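Local coordinates for protein D-alanyl transferase DltD (Enterococcus faecium TX0133A04, PDB 6PFX) that probably takes part in the D-alanylation of lipoteichoic acid in the Gram-positive cell wall, as a DltD-family D-alanyl transferase with an SGNH-hydrolase-like fold, at residues 41-46 / 96-101; 100-105 / 289-294; 273-278 / 320-325. All blocks are in the same frame, centred on the assembly; numbering follows the deposited sequence.

Contact 1: residues 41-46 / 96-101; sequences PFFGSS and KKVVFI
The ring of F42 lies with one face over V99: CB of V99 stands 3.8 Å from the ring centroid and only 7° off the ring normal, a CH-pi contact, while the two methyls spread across the same face, CG1 toward CD2 and CE2, CG2 toward CZ and CE1. With CG1 of V99 anti to the nitrogen and CG2 anti to the carbonyl carbon, CB and both methyls meet the ring. I361 of helix 351-365 also packs on F42. On the other face of the sheet F43 meets V98 at its edge, where CG1 of V98 lies in the ring plane 3.6 Å from CD2 of F43. Its partner ring, F100, is nearly parallel, planes 28° apart, but slid so far that overlap is slight; the closer touch is CB of F43 on CD2 of F100, at 3.4 Å. Flat rings and beta-branched valines suit neighbouring strands, since each covers a broad patch, and M86 of helix 79-89 covers both F43 and F100.

These are adjacent parallel strands, 39-43 and 97-101, of the central sheet of an SGNH-hydrolase-like alpha/beta fold. F43 bonds to both flanking residues of F100: its N donates to O of V99 at 2.9 Å, and its O accepts from N of I101 at 2.8 Å. N of V99 reaches O of P41 at 3.2 Å, almost straight at 177°.

Beyond F43 the chain leaves the strand through G44, whose extended backbone conformation is unfavourable for residues with a side chain and which, lacking a CB, can lie close against I101. It leads to S46, whose OG is hydrogen-bonded to NE2 of H348, geometry consistent with a Ser-His-Asp triad completed by D345. At the other end the bent chain of K96 brings CE beside CD of P41, and its NZ is bonded to O of Y39 and O of L34.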
loop_
_atom_site.group_PDB
_atom_site.type_symbol
_atom_site.label_atom_id
_atom_site.label_comp_id
_atom_site.label_asym_id
_atom_site.label_seq_id
_atom_site.Cartn_x
_atom_site.Cartn_y
_atom_site.Cartn_z
ATOM N N PRO A 41 11.041 -1.814 0.413
ATOM C CA PRO A 41 9.689 -1.711 0.985
ATOM C C PRO A 41 8.627 -2.044 -0.055
ATOM O O PRO A 41 8.707 -1.608 -1.207
ATOM C CB PRO A 41 9.604 -0.250 1.450
ATOM C CG PRO A 41 10.541 0.479 0.525
ATOM C CD PRO A 41 11.688 -0.489 0.279
ATOM N N PHE A 42 7.672 -2.890 0.351
ATOM C CA PHE A 42 6.472 -3.212 -0.419
ATOM C C PHE A 42 5.285 -2.650 0.362
ATOM O O PHE A 42 4.959 -3.140 1.452
ATOM C CB PHE A 42 6.295 -4.720 -0.586
ATOM C CG PHE A 42 7.108 -5.346 -1.696
ATOM C CD1 PHE A 42 8.493 -5.251 -1.730
ATOM C CD2 PHE A 42 6.465 -6.079 -2.689
ATOM C CE1 PHE A 42 9.224 -5.856 -2.753
ATOM C CE2 PHE A 42 7.177 -6.695 -3.688
ATOM C CZ PHE A 42 8.564 -6.594 -3.727
ATOM N N PHE A 43 4.667 -1.607 -0.181
ATOM C CA PHE A 43 3.508 -0.965 0.415
ATOM C C PHE A 43 2.238 -1.515 -0.212
ATOM O O PHE A 43 2.196 -1.842 -1.402
ATOM C CB PHE A 43 3.539 0.553 0.197
ATOM C CG PHE A 43 4.669 1.251 0.904
ATOM C CD1 PHE A 43 4.539 1.651 2.226
ATOM C CD2 PHE A 43 5.861 1.516 0.247
ATOM C CE1 PHE A 43 5.581 2.287 2.876
ATOM C CE2 PHE A 43 6.900 2.141 0.899
ATOM C CZ PHE A 43 6.756 2.537 2.208
ATOM N N GLY A 44 1.187 -1.576 0.594
ATOM C CA GLY A 44 -0.074 -2.082 0.103
ATOM C C GLY A 44 -1.081 -2.284 1.212
ATOM O O GLY A 44 -1.294 -1.387 2.030
ATOM N N SER A 45 -1.723 -3.447 1.242
ATOM C CA SER A 45 -2.664 -3.768 2.315
ATOM C C SER A 45 -2.715 -5.285 2.463
ATOM O O SER A 45 -1.683 -5.944 2.308
ATOM C CB SER A 45 -4.025 -3.112 2.091
ATOM O OG SER A 45 -4.492 -3.272 0.775
ATOM N N SER A 46 -3.898 -5.855 2.716
ATOM C CA SER A 46 -3.985 -7.251 3.138
ATOM C C SER A 46 -3.478 -8.242 2.095
ATOM O O SER A 46 -3.154 -9.379 2.454
ATOM C CB SER A 46 -5.429 -7.602 3.521
ATOM O OG SER A 46 -6.324 -7.252 2.484
ATOM N N LYS A 96 15.756 4.812 -2.359
ATOM C CA LYS A 96 15.412 3.405 -2.480
ATOM C C LYS A 96 14.412 3.147 -3.607
ATOM O O LYS A 96 13.580 3.989 -3.962
ATOM C CB LYS A 96 14.840 2.883 -1.161
ATOM C CG LYS A 96 15.868 2.842 -0.028
ATOM C CD LYS A 96 15.333 2.158 1.218
ATOM C CE LYS A 96 15.296 0.644 1.063
ATOM N NZ LYS A 96 16.585 -0.091 1.253
ATOM N N LYS A 97 14.504 1.951 -4.168
ATOM C CA LYS A 97 13.403 1.421 -4.957
ATOM C C LYS A 97 12.253 0.996 -4.052
ATOM O O LYS A 97 12.453 0.536 -2.922
ATOM C CB LYS A 97 13.889 0.248 -5.806
ATOM C CG LYS A 97 14.818 0.686 -6.942
ATOM C CD LYS A 97 15.195 -0.506 -7.787
ATOM C CE LYS A 97 16.073 -0.128 -8.946
ATOM N NZ LYS A 97 17.370 0.381 -8.439
ATOM N N VAL A 98 11.033 1.161 -4.581
ATOM C CA VAL A 98 9.782 0.943 -3.858
ATOM C C VAL A 98 8.805 0.199 -4.758
ATOM O O VAL A 98 8.709 0.480 -5.956
ATOM C CB VAL A 98 9.154 2.291 -3.443
ATOM C CG1 VAL A 98 7.840 2.078 -2.707
ATOM C CG2 VAL A 98 10.144 3.108 -2.604
ATOM N N VAL A 99 8.062 -0.739 -4.178
ATOM C CA VAL A 99 6.920 -1.364 -4.832
ATOM C C VAL A 99 5.695 -0.959 -4.035
ATOM O O VAL A 99 5.686 -1.071 -2.805
ATOM C CB VAL A 99 7.059 -2.893 -4.871
ATOM C CG1 VAL A 99 5.862 -3.574 -5.549
ATOM C CG2 VAL A 99 8.292 -3.285 -5.614
ATOM N N PHE A 100 4.673 -0.475 -4.727
ATOM C CA PHE A 100 3.471 0.035 -4.077
ATOM C C PHE A 100 2.258 -0.555 -4.782
ATOM O O PHE A 100 2.053 -0.302 -5.970
ATOM C CB PHE A 100 3.441 1.570 -4.146
ATOM C CG PHE A 100 2.399 2.223 -3.260
ATOM C CD1 PHE A 100 1.066 2.127 -3.571
ATOM C CD2 PHE A 100 2.763 2.943 -2.118
ATOM C CE1 PHE A 100 0.109 2.737 -2.766
ATOM C CE2 PHE A 100 1.804 3.544 -1.308
ATOM C CZ PHE A 100 0.486 3.440 -1.635
ATOM N N ILE A 101 1.422 -1.280 -4.042
ATOM C CA ILE A 101 0.198 -1.866 -4.587
ATOM C C ILE A 101 -0.960 -0.924 -4.269
ATOM O O ILE A 101 -1.267 -0.699 -3.093
ATOM C CB ILE A 101 -0.068 -3.256 -3.989
ATOM C CG1 ILE A 101 1.182 -4.137 -3.942
ATOM C CG2 ILE A 101 -1.180 -3.946 -4.775
ATOM C CD1 ILE A 101 1.768 -4.444 -5.236
#

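Contact 2: residues 100-105 / 289-294; sequences FIISPQ and VLFIIP
Parallel backbones run in step here, F100 beside F291 and I101 beside I292, joined by three hydrogen bonds of 2.9 to 3.0 Å: N of F100 to O of L290, N of I292 to O of F100, and N of I102 to O of I292. I101 and I292 lie side by side and point the same way, and their CD1 methyls come within 3.3 Å of each other, tighter than usual for two carbons. With CG1 of I101 anti to the carbonyl carbon (chi1 -45°) and a second bend at chi2 (-62°), that methyl swings across to its neighbour, where it also touches CB of I292.

On the opposite face of the sheet from I101 and I292, the F100 and F291 rings are inclined at 52°, and CB of F100 rests 3.7 Å from CD1 of F291. V289, on the same strand as F291, covers one face of that ring toward its rim with CG1, which also approaches CB of F100. I102 adds CD1 beside CD1 of F291 at 3.8 Å. The pairing joins strands 97-101 and 288-293, the middle and fourth strands across the five-stranded parallel sheet. Branched aliphatic and aromatic residues fit this site because both faces are buried: helix 351-365 covers I292 through A357, whereas helices 271-284 and 308-323 pack on F291 through L279 and L322.

Past the paired residues P294 takes over. Having no N-H, it cannot continue the bonding pattern, and its CD instead abuts O of I102 at 3.1 Å; that buried oxygen has no hydrogen-bonding partner in the model. P104, opening a 3-10 turn, sets its CD 4.0 Å from CG of P294, packing one proline ring against the other.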
loop_
_atom_site.group_PDB
_atom_site.type_symbol
_atom_site.label_atom_id
_atom_site.label_comp_id
_atom_site.label_asym_id
_atom_site.label_seq_id
_atom_site.Cartn_x
_atom_site.Cartn_y
_atom_site.Cartn_z
ATOM N N PHE A 100 4.673 -0.475 -4.727
ATOM C CA PHE A 100 3.471 0.035 -4.077
ATOM C C PHE A 100 2.258 -0.555 -4.782
ATOM O O PHE A 100 2.053 -0.302 -5.970
ATOM C CB PHE A 100 3.441 1.570 -4.146
ATOM C CG PHE A 100 2.399 2.223 -3.260
ATOM C CD1 PHE A 100 1.066 2.127 -3.571
ATOM C CD2 PHE A 100 2.763 2.943 -2.118
ATOM C CE1 PHE A 100 0.109 2.737 -2.766
ATOM C CE2 PHE A 100 1.804 3.544 -1.308
ATOM C CZ PHE A 100 0.486 3.440 -1.635
ATOM N N ILE A 101 1.422 -1.280 -4.042
ATOM C CA ILE A 101 0.198 -1.866 -4.587
ATOM C C ILE A 101 -0.960 -0.924 -4.269
ATOM O O ILE A 101 -1.267 -0.699 -3.093
ATOM C CB ILE A 101 -0.068 -3.256 -3.989
ATOM C CG1 ILE A 101 1.182 -4.137 -3.942
ATOM C CG2 ILE A 101 -1.180 -3.946 -4.775
ATOM C CD1 ILE A 101 1.768 -4.444 -5.236
ATOM N N ILE A 102 -1.598 -0.385 -5.313
ATOM C CA ILE A 102 -2.716 0.551 -5.184
ATOM C C ILE A 102 -4.015 -0.254 -5.224
ATOM O O ILE A 102 -4.367 -0.798 -6.273
ATOM C CB ILE A 102 -2.724 1.546 -6.354
ATOM C CG1 ILE A 102 -1.405 2.302 -6.476
ATOM C CG2 ILE A 102 -3.881 2.553 -6.208
ATOM C CD1 ILE A 102 -1.315 3.173 -7.721
ATOM N N SER A 103 -4.766 -0.296 -4.118
ATOM C CA SER A 103 -6.064 -0.984 -4.127
ATOM C C SER A 103 -7.170 -0.041 -4.593
ATOM O O SER A 103 -7.391 0.991 -3.952
ATOM C CB SER A 103 -6.407 -1.498 -2.733
ATOM O OG SER A 103 -5.515 -2.510 -2.319
ATOM N N PRO A 104 -7.907 -0.363 -5.660
ATOM C CA PRO A 104 -9.037 0.507 -6.051
ATOM C C PRO A 104 -10.053 0.718 -4.928
ATOM O O PRO A 104 -10.624 1.814 -4.811
ATOM C CB PRO A 104 -9.621 -0.231 -7.271
ATOM C CG PRO A 104 -8.429 -1.048 -7.827
ATOM C CD PRO A 104 -7.736 -1.510 -6.577
ATOM N N GLN A 105 -10.234 -0.288 -4.059
ATOM C CA GLN A 105 -11.255 -0.230 -3.019
ATOM C C GLN A 105 -10.946 0.803 -1.949
ATOM O O GLN A 105 -11.832 1.163 -1.168
ATOM C CB GLN A 105 -11.402 -1.590 -2.337
ATOM C CG GLN A 105 -11.765 -2.709 -3.276
ATOM C CD GLN A 105 -10.591 -3.171 -4.126
ATOM O OE1 GLN A 105 -9.424 -3.044 -3.727
ATOM N NE2 GLN A 105 -10.890 -3.675 -5.320
ATOM N N VAL A 289 9.816 4.001 -8.193
ATOM C CA VAL A 289 8.675 3.240 -7.705
ATOM C C VAL A 289 8.065 2.443 -8.846
ATOM O O VAL A 289 7.943 2.942 -9.971
ATOM C CB VAL A 289 7.583 4.157 -7.094
ATOM C CG1 VAL A 289 6.545 3.341 -6.315
ATOM C CG2 VAL A 289 8.168 5.243 -6.223
ATOM N N LEU A 290 7.674 1.202 -8.546
ATOM C CA LEU A 290 6.773 0.413 -9.379
ATOM C C LEU A 290 5.413 0.366 -8.687
ATOM O O LEU A 290 5.295 -0.160 -7.571
ATOM C CB LEU A 290 7.302 -1.008 -9.602
ATOM C CG LEU A 290 6.340 -2.006 -10.270
ATOM C CD1 LEU A 290 5.987 -1.605 -11.710
ATOM C CD2 LEU A 290 6.902 -3.445 -10.243
ATOM N N PHE A 291 4.399 0.934 -9.336
ATOM C CA PHE A 291 3.025 0.863 -8.860
ATOM C C PHE A 291 2.320 -0.294 -9.555
ATOM O O PHE A 291 2.531 -0.528 -10.746
ATOM C CB PHE A 291 2.266 2.166 -9.143
ATOM C CG PHE A 291 2.808 3.355 -8.389
ATOM C CD1 PHE A 291 2.387 3.616 -7.099
ATOM C CD2 PHE A 291 3.738 4.205 -8.971
ATOM C CE1 PHE A 291 2.883 4.704 -6.385
ATOM C CE2 PHE A 291 4.250 5.299 -8.260
ATOM C CZ PHE A 291 3.812 5.548 -6.971
ATOM N N ILE A 292 1.512 -1.030 -8.793
ATOM C CA ILE A 292 0.732 -2.169 -9.289
ATOM C C ILE A 292 -0.737 -1.892 -8.997
ATOM O O ILE A 292 -1.095 -1.577 -7.855
ATOM C CB ILE A 292 1.198 -3.492 -8.636
ATOM C CG1 ILE A 292 2.694 -3.688 -8.915
ATOM C CG2 ILE A 292 0.341 -4.681 -9.117
ATOM C CD1 ILE A 292 3.371 -4.802 -8.132
ATOM N N ILE A 293 -1.582 -2.028 -10.025
ATOM C CA ILE A 293 -3.022 -1.820 -9.910
ATOM C C ILE A 293 -3.700 -3.147 -10.217
ATOM O O ILE A 293 -3.689 -3.588 -11.378
ATOM C CB ILE A 293 -3.534 -0.780 -10.909
ATOM C CG1 ILE A 293 -2.732 0.514 -10.804
ATOM C CG2 ILE A 293 -4.992 -0.492 -10.593
ATOM C CD1 ILE A 293 -3.104 1.591 -11.820
ATOM N N PRO A 294 -4.256 -3.826 -9.223
ATOM C CA PRO A 294 -4.876 -5.128 -9.463
ATOM C C PRO A 294 -6.275 -4.973 -10.019
ATOM O O PRO A 294 -6.930 -3.941 -9.817
ATOM C CB PRO A 294 -4.953 -5.742 -8.058
ATOM C CG PRO A 294 -5.173 -4.515 -7.184
ATOM C CD PRO A 294 -4.220 -3.491 -7.788
#

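Contact 3: residues 273-278 / 320-325; sequences SDFQLV and FQLNSQ
A glutamine-rich, buried contact joins helix 271-284 to residues 320-325, around the C-terminal end of helix 308-323; the two helices pack on the same face of the central parallel sheet in this SGNH-like alpha/beta fold. At its centre the amides of Q276 and Q325 form a reciprocal pair of hydrogen bonds, the side chains coming from opposite directions with amide planes only 22° apart. NE2 of Q325 donates to OE1 of Q276 at 2.9 Å, and NE2 of Q276 returns a bond of the same length to OE1 of Q325. Glutamine suits both places, since one flat end group offers a donor and an acceptor together. A bend at chi2 (62°) turns the Q276 amide toward its partner.

Q321 adds a third bond, NE2 to OE1 of Q276 at 3.0 Å, so two donors grip that oxygen, each on a lone pair in the carbonyl plane. The amide of Q321 is further fixed by F272 O, which takes its NE2, and by W386, whose NE1 bonds to OE1; OE1 of Q325 also accepts from N of D378.

Beside this polar cluster F275 supplies the apolar part. Its ring edge meets CD2 of L322, 3.8 Å from CE2 of F275, and the Q321 amide stands nearly perpendicular to the ring, with NE2 near the ring plane. NE2 of Q325 also donates to O of Q321 at 2.9 Å, arriving from above the carbonyl plane.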
loop_
_atom_site.group_PDB
_atom_site.type_symbol
_atom_site.label_atom_id
_atom_site.label_comp_id
_atom_site.label_asym_id
_atom_site.label_seq_id
_atom_site.Cartn_x
_atom_site.Cartn_y
_atom_site.Cartn_z
ATOM N N SER A 273 -6.293 12.407 -2.679
ATOM C CA SER A 273 -5.447 13.416 -2.053
ATOM C C SER A 273 -4.567 12.821 -0.954
ATOM O O SER A 273 -3.415 13.246 -0.800
ATOM C CB SER A 273 -6.320 14.577 -1.586
ATOM O OG SER A 273 -6.963 15.183 -2.706
ATOM N N ASP A 274 -5.060 11.827 -0.199
ATOM C CA ASP A 274 -4.177 11.083 0.696
ATOM C C ASP A 274 -3.053 10.418 -0.098
ATOM O O ASP A 274 -1.893 10.410 0.330
ATOM C CB ASP A 274 -4.945 10.022 1.497
ATOM C CG ASP A 274 -5.964 10.608 2.474
ATOM O OD1 ASP A 274 -6.037 11.837 2.663
ATOM O OD2 ASP A 274 -6.715 9.810 3.071
ATOM N N PHE A 275 -3.382 9.861 -1.272
ATOM C CA PHE A 275 -2.382 9.252 -2.145
ATOM C C PHE A 275 -1.369 10.287 -2.613
ATOM O O PHE A 275 -0.174 9.983 -2.731
ATOM C CB PHE A 275 -3.097 8.589 -3.347
ATOM C CG PHE A 275 -2.170 7.816 -4.247
ATOM C CD1 PHE A 275 -1.562 6.681 -3.788
ATOM C CD2 PHE A 275 -1.931 8.205 -5.554
ATOM C CE1 PHE A 275 -0.701 5.975 -4.574
ATOM C CE2 PHE A 275 -1.058 7.481 -6.357
ATOM C CZ PHE A 275 -0.441 6.373 -5.861
ATOM N N GLN A 276 -1.811 11.528 -2.822
ATOM C CA GLN A 276 -0.882 12.587 -3.190
ATOM C C GLN A 276 0.192 12.804 -2.128
ATOM O O GLN A 276 1.320 13.182 -2.461
ATOM C CB GLN A 276 -1.624 13.892 -3.477
ATOM C CG GLN A 276 -0.701 14.984 -3.991
ATOM C CD GLN A 276 0.009 14.681 -5.315
ATOM O OE1 GLN A 276 -0.400 13.827 -6.109
ATOM N NE2 GLN A 276 1.080 15.409 -5.550
ATOM N N LEU A 277 -0.140 12.593 -0.851
ATOM C CA LEU A 277 0.876 12.672 0.190
ATOM C C LEU A 277 1.978 11.651 -0.056
ATOM O O LEU A 277 3.167 11.970 0.042
ATOM C CB LEU A 277 0.248 12.414 1.557
ATOM C CG LEU A 277 -0.677 13.480 2.122
ATOM C CD1 LEU A 277 -1.350 12.998 3.391
ATOM C CD2 LEU A 277 0.149 14.703 2.456
ATOM N N VAL A 278 1.595 10.407 -0.356
ATOM C CA VAL A 278 2.567 9.371 -0.695
ATOM C C VAL A 278 3.457 9.816 -1.844
ATOM O O VAL A 278 4.679 9.673 -1.778
ATOM C CB VAL A 278 1.826 8.065 -1.036
ATOM C CG1 VAL A 278 2.746 7.063 -1.656
ATOM C CG2 VAL A 278 1.113 7.507 0.211
ATOM N N PHE A 320 -3.361 9.163 -14.594
ATOM C CA PHE A 320 -3.148 10.580 -14.866
ATOM C C PHE A 320 -2.393 11.239 -13.717
ATOM O O PHE A 320 -1.430 11.987 -13.933
ATOM C CB PHE A 320 -4.490 11.270 -15.101
ATOM C CG PHE A 320 -4.371 12.737 -15.356
ATOM C CD1 PHE A 320 -4.394 13.647 -14.313
ATOM C CD2 PHE A 320 -4.228 13.209 -16.646
ATOM C CE1 PHE A 320 -4.281 15.012 -14.558
ATOM C CE2 PHE A 320 -4.117 14.559 -16.894
ATOM C CZ PHE A 320 -4.129 15.460 -15.850
ATOM N N GLN A 321 -2.787 10.939 -12.476
ATOM C CA GLN A 321 -2.118 11.553 -11.331
ATOM C C GLN A 321 -0.653 11.136 -11.276
ATOM O O GLN A 321 0.233 11.951 -10.979
ATOM C CB GLN A 321 -2.834 11.160 -10.032
ATOM C CG GLN A 321 -2.309 11.860 -8.745
ATOM C CD GLN A 321 -3.241 11.636 -7.558
ATOM O OE1 GLN A 321 -4.345 11.099 -7.725
ATOM N NE2 GLN A 321 -2.804 12.018 -6.363
ATOM N N LEU A 322 -0.383 9.865 -11.576
ATOM C CA LEU A 322 0.977 9.340 -11.555
ATOM C C LEU A 322 1.793 9.904 -12.711
ATOM O O LEU A 322 2.830 10.542 -12.499
ATOM C CB LEU A 322 0.906 7.806 -11.591
ATOM C CG LEU A 322 0.427 7.149 -10.293
ATOM C CD1 LEU A 322 0.124 5.681 -10.460
ATOM C CD2 LEU A 322 1.469 7.310 -9.190
ATOM N N ASN A 323 1.317 9.695 -13.943
ATOM C CA ASN A 323 2.082 10.051 -15.130
ATOM C C ASN A 323 2.300 11.555 -15.233
ATOM O O ASN A 323 3.372 12.005 -15.660
ATOM C CB ASN A 323 1.358 9.561 -16.386
ATOM C CG ASN A 323 1.353 8.060 -16.520
ATOM O OD1 ASN A 323 2.199 7.358 -15.959
ATOM N ND2 ASN A 323 0.414 7.556 -17.302
ATOM N N SER A 324 1.289 12.350 -14.877
ATOM C CA SER A 324 1.426 13.793 -15.010
ATOM C C SER A 324 2.542 14.332 -14.130
ATOM O O SER A 324 3.037 15.436 -14.374
ATOM C CB SER A 324 0.119 14.507 -14.651
ATOM O OG SER A 324 -0.159 14.421 -13.264
ATOM N N GLN A 325 2.924 13.593 -13.094
ATOM C CA GLN A 325 3.944 14.040 -12.164
ATOM C C GLN A 325 5.256 13.291 -12.317
ATOM O O GLN A 325 6.203 13.560 -11.566
ATOM C CB GLN A 325 3.408 13.900 -10.732
ATOM C CG GLN A 325 2.109 14.692 -10.507
ATOM C CD GLN A 325 1.686 14.651 -9.057
ATOM O OE1 GLN A 325 2.032 15.536 -8.263
ATOM N NE2 GLN A 325 0.927 13.623 -8.698
#

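In the fold
From the N terminus, strand 39-43 comes first; contact 1 closes a loop of 49 residues when the chain returns as strand 97-101 beside it. Contact 2 starts on that strand, sharing F100 and I101, and closes a much longer, largely helical excursion of 183 residues at strand 288-293. Contact 3 crosses contact 2: it closes a 41-residue loop that includes strand 288-293, with helix 271-284 before that strand and 320-325 after it. Contacts 1 and 2 thus bind three neighbouring strands of the sheet, and contact 3 joins two helices that lie on one face of it. The layers meet where F275 touches F100 and F291, V278 touches F100, and L322 packs on F291.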